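PDB 6V77: putative HpcE protein from Mycolicibacterium smegmatis, which is of unknown function but belongs to the fumarylacetoacetate hydrolase (FAH) clan and holds a zinc ion between acidic side chains. Local coordinates for residues Asp32-Tyr37 with Pro67-Val72; Gly76-Asp81 with Gln213-Val218; Gly116-Glu121 with Arg253-Gly258; Val147-Asp152 with Gly269-Arg274. All coordinates share one frame; numbering follows the deposited sequence. Where two conformers were deposited one is given.

Interaction 1 (Asp32-Tyr37 with Pro67-Val72); sequences DPQDLY and PLPRQV
P33 and Q34, in the first turn of helix 33-38, face the irregular segment P67-L68, with CA atoms 7.3 Å apart for P33 and P67 and 6.9 Å for Q34 and L68. At that spacing the backbones do not pair directly, and side chains span the gap. D32 takes the N-cap place, just ahead of the helix.

The Q34 side chain does most of the bridging. Its CG lies anti to the carbonyl carbon (chi1 -48°) and the chain folds again at chi2, which turns the amide toward the P67-L68 peptide. Q34 OE1 accepts a hydrogen bond from L68 N at 2.8 Å, with an angle of 159° at the hydrogen. The donor stands 45° above the plane of the amide carbonyl, so the bond does not follow a lone pair. Q34 OE1 also lies 3.2 Å from P67 CD. The other end of the amide, NE2, gives a weak hydrogen bond to G234 O.

Next to this polar link, the two proline rings pack at a slant, with P33 CB 3.7 Å from P67 CD; both also touch N5 of strand 2-6. Beyond it lies the subunit boundary, where L68 packs on R70 of the second subunit and Q71 bonds to S102 of the second subunit.

In the sequence P67-L68-P69 the prolines have no N-H to give, and L68 N is the one backbone donor of the three. The side-chain oxygen of Q34 satisfies it, tying an irregular linker to the start of a helix without any strand pairing.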
loop_
_atom_site.group_PDB
_atom_site.type_symbol
_atom_site.label_atom_id
_atom_site.label_comp_id
_atom_site.label_asym_id
_atom_site.label_seq_id
_atom_site.Cartn_x
_atom_site.Cartn_y
_atom_site.Cartn_z
ATOM N N ASP B 32 13.879 -5.534 -14.034
ATOM C CA ASP B 32 12.883 -5.415 -12.970
ATOM C C ASP B 32 11.516 -5.853 -13.485
ATOM O O ASP B 32 11.063 -5.353 -14.520
ATOM C CB ASP B 32 12.830 -3.973 -12.456
ATOM C CG ASP B 32 11.603 -3.685 -11.591
ATOM O OD1 ASP B 32 11.216 -4.528 -10.750
ATOM O OD2 ASP B 32 11.042 -2.577 -11.727
ATOM N N PRO B 33 10.831 -6.785 -12.803
ATOM C CA PRO B 33 9.506 -7.203 -13.296
ATOM C C PRO B 33 8.540 -6.045 -13.484
ATOM O O PRO B 33 7.821 -6.015 -14.489
ATOM C CB PRO B 33 9.028 -8.183 -12.212
ATOM C CG PRO B 33 10.290 -8.742 -11.633
ATOM C CD PRO B 33 11.244 -7.553 -11.613
ATOM N N GLN B 34 8.510 -5.069 -12.571
ATOM C CA GLN B 34 7.521 -4.005 -12.738
ATOM C C GLN B 34 7.731 -3.219 -14.031
ATOM O O GLN B 34 6.765 -2.651 -14.551
ATOM C CB GLN B 34 7.513 -3.042 -11.544
ATOM C CG GLN B 34 7.483 -3.681 -10.123
ATOM C CD GLN B 34 6.209 -4.480 -9.752
ATOM O OE1 GLN B 34 6.308 -5.444 -9.011
ATOM N NE2 GLN B 34 5.028 -4.048 -10.206
ATOM N N ASP B 35 8.953 -3.205 -14.589
ATOM C CA ASP B 35 9.178 -2.508 -15.859
ATOM C C ASP B 35 8.406 -3.165 -16.987
ATOM O O ASP B 35 7.980 -2.491 -17.934
ATOM C CB ASP B 35 10.667 -2.479 -16.224
ATOM C CG ASP B 35 10.923 -1.888 -17.628
ATOM O OD1 ASP B 35 10.765 -0.666 -17.786
ATOM O OD2 ASP B 35 11.276 -2.633 -18.577
ATOM N N LEU B 36 8.256 -4.487 -16.928
ATOM C CA LEU B 36 7.473 -5.170 -17.944
ATOM C C LEU B 36 6.018 -4.752 -17.872
ATOM O O LEU B 36 5.400 -4.454 -18.897
ATOM C CB LEU B 36 7.591 -6.684 -17.791
ATOM C CG LEU B 36 8.595 -7.341 -18.714
ATOM C CD1 LEU B 36 9.944 -6.687 -18.584
ATOM C CD2 LEU B 36 8.668 -8.805 -18.376
ATOM N N TYR B 37 5.449 -4.726 -16.661
ATOM C CA TYR B 37 4.035 -4.382 -16.544
ATOM C C TYR B 37 3.794 -2.958 -16.997
ATOM O O TYR B 37 2.777 -2.671 -17.640
ATOM C CB TYR B 37 3.545 -4.614 -15.109
ATOM C CG TYR B 37 3.863 -6.027 -14.671
ATOM C CD1 TYR B 37 3.512 -7.118 -15.467
ATOM C CD2 TYR B 37 4.576 -6.272 -13.496
ATOM C CE1 TYR B 37 3.830 -8.413 -15.099
ATOM C CE2 TYR B 37 4.902 -7.574 -13.119
ATOM C CZ TYR B 37 4.523 -8.634 -13.920
ATOM O OH TYR B 37 4.847 -9.921 -13.580
ATOM N N PRO B 67 7.131 -8.002 -7.538
ATOM C CA PRO B 67 7.744 -7.847 -6.210
ATOM C C PRO B 67 7.561 -6.459 -5.596
ATOM O O PRO B 67 7.710 -6.322 -4.372
ATOM C CB PRO B 67 9.226 -8.135 -6.481
ATOM C CG PRO B 67 9.428 -7.703 -7.908
ATOM C CD PRO B 67 8.131 -8.018 -8.624
ATOM N N LEU B 68 7.241 -5.425 -6.383
ATOM C CA LEU B 68 7.104 -4.068 -5.832
ATOM C C LEU B 68 5.896 -3.350 -6.440
ATOM O O LEU B 68 6.025 -2.293 -7.074
ATOM C CB LEU B 68 8.391 -3.270 -6.043
ATOM C CG LEU B 68 8.465 -1.930 -5.279
ATOM C CD1 LEU B 68 8.199 -2.065 -3.771
ATOM C CD2 LEU B 68 9.788 -1.211 -5.519
ATOM N N PRO B 69 4.692 -3.881 -6.226
ATOM C CA PRO B 69 3.501 -3.212 -6.753
ATOM C C PRO B 69 3.304 -1.863 -6.070
ATOM O O PRO B 69 3.564 -1.707 -4.879
ATOM C CB PRO B 69 2.359 -4.185 -6.432
ATOM C CG PRO B 69 2.893 -5.018 -5.266
ATOM C CD PRO B 69 4.368 -5.119 -5.480
ATOM N N ARG B 70 2.847 -0.880 -6.851
ATOM C CA ARG B 70 2.530 0.419 -6.264
ATOM C C ARG B 70 1.364 0.325 -5.287
ATOM O O ARG B 70 1.351 1.020 -4.261
ATOM C CB ARG B 70 2.237 1.415 -7.383
ATOM C CG ARG B 70 3.505 1.728 -8.148
ATOM C CD ARG B 70 3.217 2.323 -9.516
ATOM N NE ARG B 70 2.966 3.746 -9.426
ATOM C CZ ARG B 70 2.867 4.545 -10.492
ATOM N NH1 ARG B 70 3.007 4.047 -11.718
ATOM N NH2 ARG B 70 2.635 5.841 -10.335
ATOM N N GLN B 71 0.363 -0.500 -5.605
ATOM C CA GLN B 71 -0.812 -0.679 -4.767
ATOM C C GLN B 71 -1.090 -2.168 -4.683
ATOM O O GLN B 71 -0.965 -2.869 -5.690
ATOM C CB GLN B 71 -2.040 0.036 -5.349
ATOM C CG GLN B 71 -1.829 1.547 -5.456
ATOM C CD GLN B 71 -2.960 2.268 -6.183
ATOM O OE1 GLN B 71 -3.455 3.297 -5.698
ATOM N NE2 GLN B 71 -3.377 1.742 -7.340
ATOM N N VAL B 72 -1.453 -2.634 -3.487
ATOM C CA VAL B 72 -1.854 -4.026 -3.250
ATOM C C VAL B 72 -3.269 -3.997 -2.712
ATOM O O VAL B 72 -3.527 -3.397 -1.656
ATOM C CB VAL B 72 -0.934 -4.721 -2.235
ATOM C CG1 VAL B 72 -1.454 -6.139 -1.933
ATOM C CG2 VAL B 72 0.508 -4.733 -2.722
#

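Interaction 2 (Gly76-Asp81 with Gln213-Val218); sequences GLNYDD and QLIFPV
N78, in the turn between strand 72-76 and helix 80-85, uses its side-chain amide as a substitute peptide and grips both backbone polar atoms of F216, just ahead of helix 218-226. N78 OD1 accepts from F216 N at 2.7 Å, in the carbonyl plane and on a lone pair. N78 ND2 donates to F216 O at 3.1 Å, with the acceptor close to the amide plane. CG anti to the backbone N (chi1 -160°) sends the amide out along the 213-218 segment, and ND2 also bonds to T239 O, so three bonds fix its rotation.

The backbone carbonyl of N78 adds a further link: I215 N donates to N78 O at 2.9 Å from 48° above the carbonyl plane, and L214 CA makes a C-H...O contact with the same oxygen. In this FAH-type domain the two loops are thereby laced together about 8 Å from the zinc ion, measured from the N78 side chain. L77 meanwhile packs on P163 of the second subunit.

Y79 stands at the N-cap of helix 80-85, its ring beside L214, whose CD2 comes within 3.3 Å of Y79 CE2. I215 CD1 reaches the start of that helix, 3.6 Å from D80 N. A water accepts from D80 N at 2.7 Å and donates to Q213 O, carrying an N-H of the first helical turn across to the other loop.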
loop_
_atom_site.group_PDB
_atom_site.type_symbol
_atom_site.label_atom_id
_atom_site.label_comp_id
_atom_site.label_asym_id
_atom_site.label_seq_id
_atom_site.Cartn_x
_atom_site.Cartn_y
_atom_site.Cartn_z
ATOM N N GLY B 76 -11.419 -9.364 1.307
ATOM C CA GLY B 76 -11.965 -10.251 2.314
ATOM C C GLY B 76 -13.311 -10.816 1.879
ATOM O O GLY B 76 -13.945 -10.305 0.967
ATOM N N LEU B 77 -13.736 -11.877 2.561
ATOM C CA LEU B 77 -15.028 -12.533 2.359
ATOM C C LEU B 77 -15.509 -12.509 0.916
ATOM O O LEU B 77 -16.489 -11.825 0.604
ATOM C CB LEU B 77 -16.090 -11.887 3.249
ATOM C CG LEU B 77 -15.692 -11.750 4.722
ATOM C CD1 LEU B 77 -16.816 -11.113 5.514
ATOM C CD2 LEU B 77 -15.294 -13.097 5.324
ATOM N N ASN B 78 -14.835 -13.235 0.025
ATOM C CA ASN B 78 -15.209 -13.233 -1.386
ATOM C C ASN B 78 -15.535 -14.632 -1.896
ATOM O O ASN B 78 -15.576 -14.858 -3.105
ATOM C CB ASN B 78 -14.113 -12.571 -2.233
ATOM C CG ASN B 78 -14.629 -12.105 -3.587
ATOM O OD1 ASN B 78 -15.838 -12.042 -3.811
ATOM N ND2 ASN B 78 -13.714 -11.764 -4.490
ATOM N N TYR B 79 -15.779 -15.578 -0.986
ATOM C CA TYR B 79 -16.410 -16.856 -1.288
ATOM C C TYR B 79 -17.477 -17.047 -0.221
ATOM O O TYR B 79 -17.224 -16.767 0.954
ATOM C CB TYR B 79 -15.415 -18.035 -1.242
ATOM C CG TYR B 79 -14.344 -18.056 -2.321
ATOM C CD1 TYR B 79 -14.380 -19.013 -3.340
ATOM C CD2 TYR B 79 -13.281 -17.138 -2.308
ATOM C CE1 TYR B 79 -13.401 -19.058 -4.326
ATOM C CE2 TYR B 79 -12.297 -17.164 -3.303
ATOM C CZ TYR B 79 -12.364 -18.135 -4.300
ATOM O OH TYR B 79 -11.397 -18.182 -5.279
ATOM N N ASP B 80 -18.669 -17.486 -0.617
ATOM C CA ASP B 80 -19.771 -17.498 0.343
ATOM C C ASP B 80 -19.462 -18.388 1.536
ATOM O O ASP B 80 -19.760 -18.027 2.680
ATOM C CB ASP B 80 -21.071 -17.957 -0.310
ATOM C CG ASP B 80 -22.274 -17.740 0.599
ATOM O OD1 ASP B 80 -22.350 -16.659 1.231
ATOM O OD2 ASP B 80 -23.138 -18.642 0.690
ATOM N N ASP B 81 -18.872 -19.555 1.292
ATOM C CA ASP B 81 -18.640 -20.481 2.392
ATOM C C ASP B 81 -17.539 -19.983 3.322
ATOM O O ASP B 81 -17.540 -20.322 4.507
ATOM C CB ASP B 81 -18.321 -21.863 1.836
ATOM C CG ASP B 81 -19.484 -22.443 1.056
ATOM O OD1 ASP B 81 -20.629 -21.973 1.257
ATOM O OD2 ASP B 81 -19.251 -23.361 0.241
ATOM N N GLN B 213 -16.618 -19.770 -7.791
ATOM C CA GLN B 213 -17.363 -19.470 -6.574
ATOM C C GLN B 213 -17.054 -18.087 -6.003
ATOM O O GLN B 213 -17.518 -17.776 -4.903
ATOM C CB GLN B 213 -17.090 -20.539 -5.494
ATOM C CG GLN B 213 -17.578 -21.932 -5.874
ATOM C CD GLN B 213 -19.035 -21.927 -6.268
ATOM O OE1 GLN B 213 -19.384 -22.284 -7.387
ATOM N NE2 GLN B 213 -19.893 -21.512 -5.353
ATOM N N LEU B 214 -16.277 -17.251 -6.696
ATOM C CA LEU B 214 -16.057 -15.899 -6.198
ATOM C C LEU B 214 -17.389 -15.151 -6.143
ATOM O O LEU B 214 -18.185 -15.208 -7.084
ATOM C CB LEU B 214 -15.067 -15.141 -7.104
ATOM C CG LEU B 214 -13.586 -15.503 -6.946
ATOM C CD1 LEU B 214 -12.814 -14.961 -8.141
ATOM C CD2 LEU B 214 -13.019 -14.884 -5.645
ATOM N N ILE B 215 -17.647 -14.471 -5.027
ATOM C CA ILE B 215 -18.841 -13.635 -4.947
ATOM C C ILE B 215 -18.716 -12.468 -5.913
ATOM O O ILE B 215 -19.646 -12.140 -6.656
ATOM C CB ILE B 215 -19.055 -13.146 -3.504
ATOM C CG1 ILE B 215 -19.296 -14.328 -2.565
ATOM C CG2 ILE B 215 -20.222 -12.167 -3.439
ATOM C CD1 ILE B 215 -19.262 -13.943 -1.075
ATOM N N PHE B 216 -17.553 -11.829 -5.914
ATOM C CA PHE B 216 -17.235 -10.747 -6.837
ATOM C C PHE B 216 -16.124 -11.247 -7.745
ATOM O O PHE B 216 -14.974 -11.380 -7.301
ATOM C CB PHE B 216 -16.806 -9.501 -6.060
ATOM C CG PHE B 216 -17.791 -9.110 -4.988
ATOM C CD1 PHE B 216 -19.014 -8.533 -5.328
ATOM C CD2 PHE B 216 -17.511 -9.345 -3.650
ATOM C CE1 PHE B 216 -19.933 -8.195 -4.347
ATOM C CE2 PHE B 216 -18.431 -9.011 -2.670
ATOM C CZ PHE B 216 -19.640 -8.441 -3.022
ATOM N N PRO B 217 -16.423 -11.612 -8.988
ATOM C CA PRO B 217 -15.387 -12.154 -9.873
ATOM C C PRO B 217 -14.310 -11.127 -10.163
ATOM O O PRO B 217 -14.445 -9.943 -9.857
ATOM C CB PRO B 217 -16.159 -12.518 -11.143
ATOM C CG PRO B 217 -17.541 -12.790 -10.662
ATOM C CD PRO B 217 -17.770 -11.781 -9.555
ATOM N N VAL B 218 -13.228 -11.610 -10.783
ATOM C CA VAL B 218 -12.075 -10.758 -11.073
ATOM C C VAL B 218 -12.505 -9.482 -11.791
ATOM O O VAL B 218 -12.096 -8.376 -11.419
ATOM C CB VAL B 218 -11.027 -11.536 -11.893
ATOM C CG1 VAL B 218 -9.963 -10.586 -12.438
ATOM C CG2 VAL B 218 -10.367 -12.620 -11.015
HETATM O O HOH W 1 -19.392 -18.269 -3.131
#

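Interaction 3 (Gly116-Glu121 with Arg253-Gly258); sequences GSVDWE and RFLAPG. With ZN (zinc ion), chain L.
The run S117-W120 leads into the zinc site at E121, and the loop residues R253-L255 pack against it. The touching parts run 79° apart, so the backbones cross and share a single direct hydrogen bond instead of pairing along their lengths. In it L255 N donates to V118 O at 2.9 Å, nearly straight at 170°, with the donor almost in line with the carbonyl. A water accepts from V118 N and lies 2.9 Å from L255 O.

F254 lays its ring under S117: CB of the serine sits 3.4 Å above the ring centroid, a CH-pi contact, while S117 OG bonds to D157. The edge of the same ring meets V118 O and the carboxylate of D119, whose plane is perpendicular to the ring. D119 bonds through its oxygens to G246 and M247, and forms a salt bridge with R156.

W120 has its CG between the backbone N and carbonyl carbon (chi1 55°), which swings the indole toward the loop. W120 CE3 meets L255 CG edge-on at 3.8 Å and W120 CH2 lies 3.5 Å from R253 O; NE1 is held by G244 O.

E121 OE1 binds zinc at 2.2 Å, beside E123, D152 and a water. R156 also pairs with E121 OE2, so one arginine joins the ligand to D119 in a second shell.

In the fold, 118-128 pairs with strand 144-155. Strands 110-113 and 196-201, both of the other sheet, supply L113 against V118 and L255, and I201 against W120, R253 and L255.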
loop_
_atom_site.group_PDB
_atom_site.type_symbol
_atom_site.label_atom_id
_atom_site.label_comp_id
_atom_site.label_asym_id
_atom_site.label_seq_id
_atom_site.Cartn_x
_atom_site.Cartn_y
_atom_site.Cartn_z
ATOM N N GLY B 116 0.895 -15.929 18.133
ATOM C CA GLY B 116 -0.505 -15.743 17.812
ATOM C C GLY B 116 -1.088 -16.945 17.085
ATOM O O GLY B 116 -0.670 -18.089 17.306
ATOM N N SER B 117 -2.081 -16.671 16.245
ATOM C CA SER B 117 -2.894 -17.690 15.582
ATOM C C SER B 117 -2.743 -17.485 14.083
ATOM O O SER B 117 -3.483 -16.697 13.481
ATOM C CB SER B 117 -4.358 -17.578 16.022
ATOM O OG SER B 117 -4.488 -17.799 17.420
ATOM N N VAL B 118 -1.780 -18.171 13.472
ATOM C CA VAL B 118 -1.463 -17.930 12.066
ATOM C C VAL B 118 -2.273 -18.883 11.193
ATOM O O VAL B 118 -2.240 -20.106 11.378
ATOM C CB VAL B 118 0.044 -18.071 11.808
ATOM C CG1 VAL B 118 0.342 -17.822 10.372
ATOM C CG2 VAL B 118 0.825 -17.078 12.699
ATOM N N ASP B 119 -2.978 -18.315 10.225
ATOM C CA ASP B 119 -3.988 -19.016 9.459
ATOM C C ASP B 119 -3.633 -18.936 7.979
ATOM O O ASP B 119 -2.971 -17.990 7.540
ATOM C CB ASP B 119 -5.346 -18.388 9.722
ATOM C CG ASP B 119 -6.495 -19.316 9.449
ATOM O OD1 ASP B 119 -6.280 -20.445 8.948
ATOM O OD2 ASP B 119 -7.626 -18.901 9.766
ATOM N N TRP B 120 -4.073 -19.938 7.218
ATOM C CA TRP B 120 -3.798 -20.067 5.789
ATOM C C TRP B 120 -4.993 -19.590 4.969
ATOM O O TRP B 120 -6.143 -19.700 5.404
ATOM C CB TRP B 120 -3.505 -21.532 5.436
ATOM C CG TRP B 120 -4.627 -22.465 5.872
ATOM C CD1 TRP B 120 -5.735 -22.810 5.145
ATOM C CD2 TRP B 120 -4.759 -23.127 7.140
ATOM N NE1 TRP B 120 -6.532 -23.655 5.874
ATOM C CE2 TRP B 120 -5.962 -23.859 7.104
ATOM C CE3 TRP B 120 -3.973 -23.173 8.297
ATOM C CZ2 TRP B 120 -6.397 -24.630 8.170
ATOM C CZ3 TRP B 120 -4.411 -23.949 9.366
ATOM C CH2 TRP B 120 -5.609 -24.669 9.293
ATOM N N GLU B 121 -4.709 -19.103 3.744
ATOM C CA GLU B 121 -5.749 -18.627 2.817
ATOM C C GLU B 121 -5.185 -18.713 1.390
ATOM O O GLU B 121 -4.504 -17.781 0.956
ATOM C CB GLU B 121 -6.171 -17.184 3.138
ATOM C CG GLU B 121 -6.797 -16.928 4.529
ATOM C CD GLU B 121 -7.577 -15.618 4.622
ATOM O OE1 GLU B 121 -7.402 -14.764 3.730
ATOM O OE2 GLU B 121 -8.382 -15.445 5.557
ATOM N N ARG B 253 -8.007 -24.365 14.264
ATOM C CA ARG B 253 -6.687 -24.939 14.044
ATOM C C ARG B 253 -5.808 -23.893 13.385
ATOM O O ARG B 253 -6.247 -23.234 12.445
ATOM C CB ARG B 253 -6.763 -26.175 13.148
ATOM C CG ARG B 253 -5.416 -26.772 12.802
ATOM C CD ARG B 253 -5.525 -27.708 11.605
ATOM N NE ARG B 253 -4.287 -28.448 11.400
ATOM C CZ ARG B 253 -4.132 -29.419 10.506
ATOM N NH1 ARG B 253 -5.139 -29.772 9.715
ATOM N NH2 ARG B 253 -2.964 -30.037 10.406
ATOM N N PHE B 254 -4.577 -23.736 13.857
ATOM C CA PHE B 254 -3.680 -22.782 13.217
ATOM C C PHE B 254 -2.362 -23.462 12.888
ATOM O O PHE B 254 -2.072 -24.581 13.339
ATOM C CB PHE B 254 -3.495 -21.545 14.108
ATOM C CG PHE B 254 -4.784 -20.842 14.380
ATOM C CD1 PHE B 254 -5.416 -20.134 13.367
ATOM C CD2 PHE B 254 -5.409 -20.948 15.607
ATOM C CE1 PHE B 254 -6.632 -19.505 13.585
ATOM C CE2 PHE B 254 -6.628 -20.311 15.836
ATOM C CZ PHE B 254 -7.233 -19.586 14.813
ATOM N N LEU B 255 -1.565 -22.788 12.068
ATOM C CA LEU B 255 -0.284 -23.354 11.668
ATOM C C LEU B 255 0.619 -23.530 12.887
ATOM O O LEU B 255 0.634 -22.702 13.807
ATOM C CB LEU B 255 0.371 -22.464 10.609
ATOM C CG LEU B 255 -0.397 -22.523 9.289
ATOM C CD1 LEU B 255 -0.098 -21.253 8.447
ATOM C CD2 LEU B 255 -0.060 -23.803 8.531
ATOM N N ALA B 256 1.321 -24.652 12.928
ATOM C CA ALA B 256 2.182 -24.979 14.050
ATOM C C ALA B 256 3.597 -25.181 13.539
ATOM O O ALA B 256 3.795 -25.444 12.351
ATOM C CB ALA B 256 1.687 -26.242 14.772
ATOM N N PRO B 257 4.613 -25.062 14.402
ATOM C CA PRO B 257 5.981 -25.288 13.933
ATOM C C PRO B 257 6.094 -26.655 13.281
ATOM O O PRO B 257 5.564 -27.649 13.784
ATOM C CB PRO B 257 6.819 -25.202 15.214
ATOM C CG PRO B 257 6.023 -24.402 16.129
ATOM C CD PRO B 257 4.579 -24.663 15.818
ATOM N N GLY B 258 6.775 -26.694 12.146
ATOM C CA GLY B 258 6.944 -27.919 11.406
ATOM C C GLY B 258 5.862 -28.210 10.392
ATOM O O GLY B 258 6.066 -29.079 9.538
HETATM ZN ZN ZN L . -7.644 -13.118 2.227
HETATM O O HOH W 2 -0.123 -20.077 14.783
HETATM O O HOH W 3 -7.543 -11.511 0.803
#

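Interaction 4 (Val147-Asp152 with Gly269-Arg274); sequences VSVGQD and GEFTQR. With ZN (zinc ion), chain L.
V149 reaches from strand 144-155 toward F271 and G269 of strand 269-277. Its CB already lies 3.9 Å from F271 CE2. From there the branches part: V149 CG1, anti to the backbone N (chi1 -173°), approaches F271 CE2 at 3.8 Å, whereas V149 CG2 turns to the backbone and comes within 3.5 Å of G269 O. With no side chain on G269, its carbonyl is open to that methyl.

The strand axes pass 7.0 Å apart at 25° between their N-to-C directions, and the two strands belong to different sheets. F271 bridges the gap with the edge of its ring: V149 O lies in the ring plane, 3.7 Å from F271 CE2, while F271 CZ comes 4.2 Å from Q151 N. P178 and P107 also touch this ring. Q151 sends its amide to E121 N and T263, and one residue on, D152 OD2 binds zinc at 2.4 Å.

Between the strands themselves the contact is mainly apolar, a joint between sheets held largely by van der Waals contact. The ring C-H pointing at V149 O probably adds a slight electrostatic attraction. No backbone bond joins the two strands, and the polar link between the sheets here is the Q151 amide reaching T263.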
loop_
_atom_site.group_PDB
_atom_site.type_symbol
_atom_site.label_atom_id
_atom_site.label_comp_id
_atom_site.label_asym_id
_atom_site.label_seq_id
_atom_site.Cartn_x
_atom_site.Cartn_y
_atom_site.Cartn_z
ATOM N N VAL B 147 -2.015 -14.050 -13.982
ATOM C CA VAL B 147 -2.446 -14.480 -12.660
ATOM C C VAL B 147 -1.336 -15.313 -12.046
ATOM O O VAL B 147 -0.452 -15.816 -12.740
ATOM C CB VAL B 147 -3.754 -15.307 -12.705
ATOM C CG1 VAL B 147 -4.889 -14.459 -13.274
ATOM C CG2 VAL B 147 -3.564 -16.618 -13.519
ATOM N N SER B 148 -1.387 -15.462 -10.726
ATOM C CA SER B 148 -0.423 -16.319 -10.059
ATOM C C SER B 148 -1.079 -16.909 -8.814
ATOM O O SER B 148 -2.253 -16.656 -8.518
ATOM C CB SER B 148 0.872 -15.544 -9.745
ATOM O OG SER B 148 1.919 -16.464 -9.402
ATOM N N VAL B 149 -0.304 -17.697 -8.070
ATOM C CA VAL B 149 -0.779 -18.319 -6.837
ATOM C C VAL B 149 -0.322 -17.461 -5.671
ATOM O O VAL B 149 0.814 -16.971 -5.661
ATOM C CB VAL B 149 -0.235 -19.754 -6.681
ATOM C CG1 VAL B 149 -0.888 -20.451 -5.468
ATOM C CG2 VAL B 149 -0.405 -20.606 -7.964
ATOM N N GLY B 150 -1.189 -17.283 -4.673
ATOM C CA GLY B 150 -0.803 -16.555 -3.475
ATOM C C GLY B 150 -1.342 -17.202 -2.213
ATOM O O GLY B 150 -2.261 -18.028 -2.246
ATOM N N GLN B 151 -0.737 -16.807 -1.091
ATOM C CA GLN B 151 -1.245 -17.084 0.249
ATOM C C GLN B 151 -1.511 -15.748 0.913
ATOM O O GLN B 151 -0.668 -14.852 0.847
ATOM C CB GLN B 151 -0.238 -17.866 1.084
ATOM C CG GLN B 151 -0.412 -19.386 1.012
ATOM C CD GLN B 151 -1.649 -19.879 1.744
ATOM O OE1 GLN B 151 -2.107 -19.260 2.707
ATOM N NE2 GLN B 151 -2.188 -21.021 1.298
ATOM N N ASP B 152 -2.679 -15.596 1.525
ATOM C CA ASP B 152 -2.908 -14.454 2.415
ATOM C C ASP B 152 -2.787 -14.957 3.851
ATOM O O ASP B 152 -3.777 -15.180 4.546
ATOM C CB ASP B 152 -4.264 -13.805 2.155
ATOM C CG ASP B 152 -4.523 -12.623 3.064
ATOM O OD1 ASP B 152 -3.572 -12.147 3.728
ATOM O OD2 ASP B 152 -5.666 -12.139 3.118
ATOM N N GLY B 269 -0.021 -23.114 -10.958
ATOM C CA GLY B 269 1.205 -23.279 -10.199
ATOM C C GLY B 269 0.954 -23.885 -8.837
ATOM O O GLY B 269 -0.186 -24.089 -8.407
ATOM N N GLU B 270 2.057 -24.169 -8.155
ATOM C CA GLU B 270 1.953 -24.586 -6.762
ATOM C C GLU B 270 3.227 -24.213 -6.022
ATOM O O GLU B 270 4.280 -24.020 -6.631
ATOM C CB GLU B 270 1.721 -26.094 -6.637
ATOM C CG GLU B 270 2.914 -26.920 -7.061
ATOM C CD GLU B 270 2.731 -28.378 -6.700
ATOM O OE1 GLU B 270 2.168 -29.112 -7.521
ATOM O OE2 GLU B 270 3.120 -28.769 -5.578
ATOM N N PHE B 271 3.132 -24.169 -4.691
ATOM C CA PHE B 271 4.329 -24.076 -3.872
ATOM C C PHE B 271 4.050 -24.633 -2.485
ATOM O O PHE B 271 2.906 -24.683 -2.033
ATOM C CB PHE B 271 4.869 -22.636 -3.793
ATOM C CG PHE B 271 3.883 -21.578 -3.307
ATOM C CD1 PHE B 271 3.698 -21.334 -1.948
ATOM C CD2 PHE B 271 3.260 -20.725 -4.227
ATOM C CE1 PHE B 271 2.838 -20.317 -1.503
ATOM C CE2 PHE B 271 2.405 -19.720 -3.815
ATOM C CZ PHE B 271 2.192 -19.497 -2.451
ATOM N N THR B 272 5.121 -25.038 -1.812
ATOM C CA THR B 272 5.006 -25.590 -0.469
ATOM C C THR B 272 5.927 -24.828 0.476
ATOM O O THR B 272 7.072 -24.522 0.135
ATOM C CB THR B 272 5.327 -27.098 -0.460
ATOM O OG1 THR B 272 4.410 -27.791 -1.319
ATOM C CG2 THR B 272 5.197 -27.665 0.952
ATOM N N GLN B 273 5.410 -24.500 1.658
ATOM C CA GLN B 273 6.145 -23.724 2.649
ATOM C C GLN B 273 6.094 -24.433 3.989
ATOM O O GLN B 273 5.059 -24.987 4.358
ATOM C CB GLN B 273 5.562 -22.323 2.802
ATOM C CG GLN B 273 5.551 -21.567 1.500
ATOM C CD GLN B 273 5.092 -20.155 1.697
ATOM O OE1 GLN B 273 3.918 -19.917 1.977
ATOM N NE2 GLN B 273 6.028 -19.206 1.618
ATOM N N ARG B 274 7.207 -24.394 4.724
ATOM C CA ARG B 274 7.273 -24.956 6.067
ATOM C C ARG B 274 7.298 -23.829 7.094
ATOM O O ARG B 274 7.987 -22.822 6.906
ATOM C CB ARG B 274 8.510 -25.849 6.222
HETATM ZN ZN ZN L . -7.644 -13.118 2.227
HETATM O O HOH W 3 -7.543 -11.511 0.803
#

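In the fold
Interactions 3 and 4 are the closest partners: strands 118-128 and 144-155 are neighbours in one sheet, E121 and D152 bind the same zinc ion, and Q151 bonds across to E121. They differ in depth. Interaction 4 is buried near the centre of the chain and mainly apolar, whereas interaction 3, farther out, combines backbone bonding, water and aromatic packing. Interactions 1 and 2 lie on opposite sides of the chain's centre, each partly buried, and both use a side-chain amide to satisfy backbone atoms of a segment without regular structure. Q34 does so with one oxygen, N78 with both ends. Both also border the second subunit, which interactions 3 and 4 do not touch.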